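Local coordinates for protein triacylglycerol lipase (Yarrowia lipolytica, PDB 3O0D) that probably hydrolyses the ester bonds of triacylglycerols as an extracellular, glycosylated lipase of the alpha/beta-hydrolase fold, at residues S132-N135 with T136-I140. Sequence-based numbering, arbitrary orientation.
With NAG (2-acetamido-2-deoxy-beta-D-glucopyranose), chain I; NAG (2-acetamido-2-deoxy-beta-D-glucopyranose), chain H.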
ATOM      1  N   SER A 132     -10.844   2.507  -6.722  1.00 17.37           N
ATOM      2  CA  SER A 132     -10.012   1.335  -6.481  0.50 16.13           C
ATOM      3  C   SER A 132     -10.399   0.682  -5.130  1.00 16.24           C
ATOM      4  O   SER A 132     -10.508  -0.531  -5.041  1.00 16.26           O
ATOM      5  CB  SER A 132      -8.553   1.768  -6.438  0.50 17.42           C
ATOM      6  OG  SER A 132      -8.258   2.563  -7.587  0.50 14.92           O
ATOM      7  N   TYR A 133     -10.582   1.559  -4.155  1.00 16.23           N
ATOM      8  CA  TYR A 133     -11.025   1.131  -2.757  1.00 16.64           C
ATOM      9  C   TYR A 133     -12.427   0.495  -2.908  1.00 17.76           C
ATOM     10  O   TYR A 133     -12.689  -0.596  -2.468  1.00 16.35           O
ATOM     11  CB  TYR A 133     -11.053   2.275  -1.762  1.00 15.46           C
ATOM     12  CG  TYR A 133     -11.956   1.806  -0.635  1.00 16.79           C
ATOM     13  CD1 TYR A 133     -11.494   0.899   0.280  1.00 16.72           C
ATOM     14  CD2 TYR A 133     -13.255   2.351  -0.478  1.00 15.14           C
ATOM     15  CE1 TYR A 133     -12.358   0.396   1.337  1.00 16.56           C
ATOM     16  CE2 TYR A 133     -14.097   1.870   0.553  1.00 20.21           C
ATOM     17  CZ  TYR A 133     -13.648   0.929   1.440  1.00 20.20           C
ATOM     18  OH  TYR A 133     -14.483   0.486   2.464  1.00 16.90           O
ATOM     19  N   ASN A 134     -13.327   1.162  -3.622  1.00 15.89           N
ATOM     20  CA  ASN A 134     -14.642   0.576  -3.734  1.00 18.02           C
ATOM     21  C   ASN A 134     -14.700  -0.701  -4.416  1.00 16.31           C
ATOM     22  O   ASN A 134     -15.495  -1.573  -4.061  1.00 17.81           O
ATOM     23  CB  ASN A 134     -15.602   1.616  -4.421  1.00 18.26           C
ATOM     24  CG  ASN A 134     -16.652   2.110  -3.518  1.00 24.63           C
ATOM     25  OD1 ASN A 134     -16.416   2.570  -2.400  1.00 23.99           O
ATOM     26  ND2 ASN A 134     -17.893   2.089  -4.072  1.00 25.64           N
ATOM     27  N   ASN A 135     -13.922  -0.822  -5.485  1.00 16.95           N
ATOM     28  CA  ASN A 135     -13.870  -1.993  -6.249  1.00 16.36           C
ATOM     29  C   ASN A 135     -13.268  -3.137  -5.425  1.00 15.97           C
ATOM     30  O   ASN A 135     -13.603  -4.280  -5.609  1.00 17.29           O
ATOM     31  CB  ASN A 135     -13.098  -1.751  -7.600  1.00 16.23           C
ATOM     32  CG  ASN A 135     -13.267  -2.841  -8.539  1.00 14.41           C
ATOM     33  OD1 ASN A 135     -14.453  -3.263  -8.926  1.00 20.72           O
ATOM     34  ND2 ASN A 135     -12.183  -3.352  -9.031  1.00 12.75           N
ATOM     35  N   THR A 136     -12.367  -2.812  -4.539  1.00 15.12           N
ATOM     36  CA  THR A 136     -11.865  -3.893  -3.627  1.00 13.38           C
ATOM     37  C   THR A 136     -13.020  -4.352  -2.659  1.00 14.31           C
ATOM     38  O   THR A 136     -13.314  -5.533  -2.602  1.00 15.98           O
ATOM     39  CB  THR A 136     -10.700  -3.419  -2.751  1.00 14.39           C
ATOM     40  OG1 THR A 136      -9.718  -2.758  -3.518  1.00 14.38           O
ATOM     41  CG2 THR A 136     -10.009  -4.677  -2.041  1.00 15.48           C
ATOM     42  N   TYR A 137     -13.683  -3.395  -2.056  1.00 15.99           N
ATOM     43  CA  TYR A 137     -14.763  -3.680  -1.086  1.00 17.67           C
ATOM     44  C   TYR A 137     -15.871  -4.531  -1.755  1.00 17.87           C
ATOM     45  O   TYR A 137     -16.318  -5.602  -1.261  1.00 17.51           O
ATOM     46  CB  TYR A 137     -15.272  -2.388  -0.495  1.00 18.02           C
ATOM     47  CG  TYR A 137     -16.273  -2.658   0.612  1.00 21.24           C
ATOM     48  CD1 TYR A 137     -15.874  -2.738   1.945  1.00 23.73           C
ATOM     49  CD2 TYR A 137     -17.580  -2.921   0.292  1.00 26.02           C
ATOM     50  CE1 TYR A 137     -16.795  -3.052   2.952  1.00 29.58           C
ATOM     51  CE2 TYR A 137     -18.507  -3.251   1.276  1.00 30.25           C
ATOM     52  CZ  TYR A 137     -18.101  -3.306   2.602  1.00 33.14           C
ATOM     53  OH  TYR A 137     -19.061  -3.602   3.561  1.00 33.82           O
ATOM     54  N   ASN A 138     -16.298  -4.079  -2.952  1.00 18.38           N
ATOM     55  CA  ASN A 138     -17.378  -4.783  -3.587  1.00 19.80           C
ATOM     56  C   ASN A 138     -17.053  -6.135  -4.039  1.00 19.83           C
ATOM     57  O   ASN A 138     -17.970  -6.945  -4.197  1.00 21.55           O
ATOM     58  CB  ASN A 138     -17.972  -3.953  -4.751  1.00 22.33           C
ATOM     59  CG  ASN A 138     -18.625  -2.668  -4.284  1.00 22.23           C
ATOM     60  OD1 ASN A 138     -18.680  -1.702  -5.051  1.00 29.67           O
ATOM     61  ND2 ASN A 138     -19.134  -2.625  -3.077  1.00 20.00           N
ATOM     62  N   GLN A 139     -15.729  -6.473  -4.263  1.00 14.99           N
ATOM     63  CA  GLN A 139     -15.370  -7.806  -4.673  1.00 15.61           C
ATOM     64  C   GLN A 139     -15.041  -8.784  -3.528  1.00 17.01           C
ATOM     65  O   GLN A 139     -15.175  -9.982  -3.676  1.00 19.65           O
ATOM     66  CB  GLN A 139     -14.133  -7.782  -5.597  1.00 16.15           C
ATOM     67  CG  GLN A 139     -14.399  -7.127  -7.034  1.00 15.95           C
ATOM     68  CD  GLN A 139     -13.184  -7.241  -7.890  1.00 15.12           C
ATOM     69  OE1 GLN A 139     -12.912  -8.285  -8.493  1.00 18.04           O
ATOM     70  NE2 GLN A 139     -12.414  -6.192  -7.911  1.00 17.57           N
ATOM     71  N   ILE A 140     -14.570  -8.224  -2.443  1.00 17.46           N
ATOM     72  CA  ILE A 140     -13.985  -9.075  -1.368  1.00 18.44           C
ATOM     73  C   ILE A 140     -14.454  -8.775   0.050  1.00 18.23           C
ATOM     74  O   ILE A 140     -14.223  -9.590   0.962  1.00 18.77           O
ATOM     75  CB  ILE A 140     -12.436  -9.085  -1.420  1.00 18.71           C
ATOM     76  CG1 ILE A 140     -11.868 -10.394  -0.846  1.00 18.48           C
ATOM     77  CG2 ILE A 140     -11.861  -7.863  -0.772  1.00 17.50           C
ATOM     78  CD1 ILE A 140     -12.221 -11.616  -1.566  1.00 18.72           C
TER
HETATM   79  C1  NAG I 303     -19.071   2.499  -3.330  1.00 26.31           C
HETATM   80  C2  NAG I 303     -19.821   3.656  -3.981  1.00 29.33           C
HETATM   81  C3  NAG I 303     -21.189   3.743  -3.314  1.00 32.08           C
HETATM   82  C4  NAG I 303     -21.950   2.419  -3.245  1.00 31.92           C
HETATM   83  C5  NAG I 303     -21.066   1.324  -2.651  1.00 34.54           C
HETATM   84  C6  NAG I 303     -21.572  -0.103  -2.813  1.00 36.19           C
HETATM   85  C7  NAG I 303     -18.459   5.466  -4.850  1.00 29.86           C
HETATM   86  C8  NAG I 303     -17.800   6.777  -4.660  1.00 32.81           C
HETATM   87  N2  NAG I 303     -19.144   4.919  -3.825  1.00 32.51           N
HETATM   88  O3  NAG I 303     -21.995   4.757  -3.941  1.00 33.41           O
HETATM   89  O4  NAG I 303     -23.037   2.667  -2.363  1.00 36.39           O
HETATM   90  O5  NAG I 303     -19.811   1.303  -3.334  1.00 31.15           O
HETATM   91  O6  NAG I 303     -20.955  -0.851  -1.787  1.00 34.41           O
HETATM   92  O7  NAG I 303     -18.370   4.910  -5.928  1.00 34.10           O
HETATM   93  C1  NAG H 302     -17.950  -2.715   7.348  1.00 21.83           C
HETATM   94  C2  NAG H 302     -16.836  -3.721   7.717  1.00 21.69           C
HETATM   95  C3  NAG H 302     -17.328  -4.567   8.884  1.00 21.35           C
HETATM   96  C4  NAG H 302     -17.769  -3.683  10.055  1.00 24.28           C
HETATM   97  C5  NAG H 302     -18.867  -2.793   9.523  1.00 26.07           C
HETATM   98  C6  NAG H 302     -19.618  -1.923  10.549  1.00 25.71           C
HETATM   99  C7  NAG H 302     -15.409  -4.481   5.864  1.00 26.30           C
HETATM  100  C8  NAG H 302     -15.160  -5.514   4.803  1.00 22.95           C
HETATM  101  N2  NAG H 302     -16.499  -4.638   6.624  1.00 24.59           N
HETATM  102  O3  NAG H 302     -16.260  -5.453   9.272  1.00 25.53           O
HETATM  103  O4  NAG H 302     -18.353  -4.510  11.066  1.00 25.60           O
HETATM  104  O5  NAG H 302     -18.276  -1.975   8.490  1.00 24.70           O
HETATM  105  O6  NAG H 302     -18.675  -1.339  11.373  1.00 29.51           O
HETATM  106  O7  NAG H 302     -14.667  -3.526   6.005  1.00 24.29           O
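Asn-134 and Asn-138, one turn apart on helix 127-150 of this alpha/beta-hydrolase, hold the same N-acetylglucosamine. Asn-134 carries it: ND2 is covalently bonded to C1 of the sugar of chain I, the N-linked glycosylation site, while OD1 accepts a hydrogen bond from the backbone N of Ala-112. Asn-138 holds the hydroxymethyl arm of the sugar, its ND2 donating to O6 over 2.9 Å, so that link and hydroxymethyl group are both tied to one helical face. The backbone beneath is regular, with Asn-138 N 2.9 Å from Asn-134 O in a nearly straight bond.

Beside this pair, Tyr-133 and Tyr-137 run side by side in the same direction, each with CG anti to its backbone N (chi1 160° and -174°). Tyr-133 OH lies obliquely 3.5 Å from Tyr-137 CD1 and is hydrogen-bonded to Ala-112 O. Farther along the Tyr-137 ring, CE1 meets the acetamido methyl C8 of the chain H sugar at 3.5 Å.

On the side facing strands 53-60 and 68-75, with chi1 -69° the extended side chain of Gln-139 lies back over Asn-135. Its CB and CG pass Asn-135 O, CG at 3.3 Å; NE2 donates to the same oxygen over 3.2 Å, from above the carbonyl plane, and also hydrogen-bonds to Val-68 O. The backbone N of Gln-139 reaches Asn-135 O only weakly. Where the side chains of Ser-132 and Thr-136 pack on Leu-163 and Phe-171 of helix 163-177, Ser-132 O accepts two hydrogen bonds from opposite faces of its plane, from Thr-136 N at 3.0 Å and from Thr-136 OG1 at 2.8 Å.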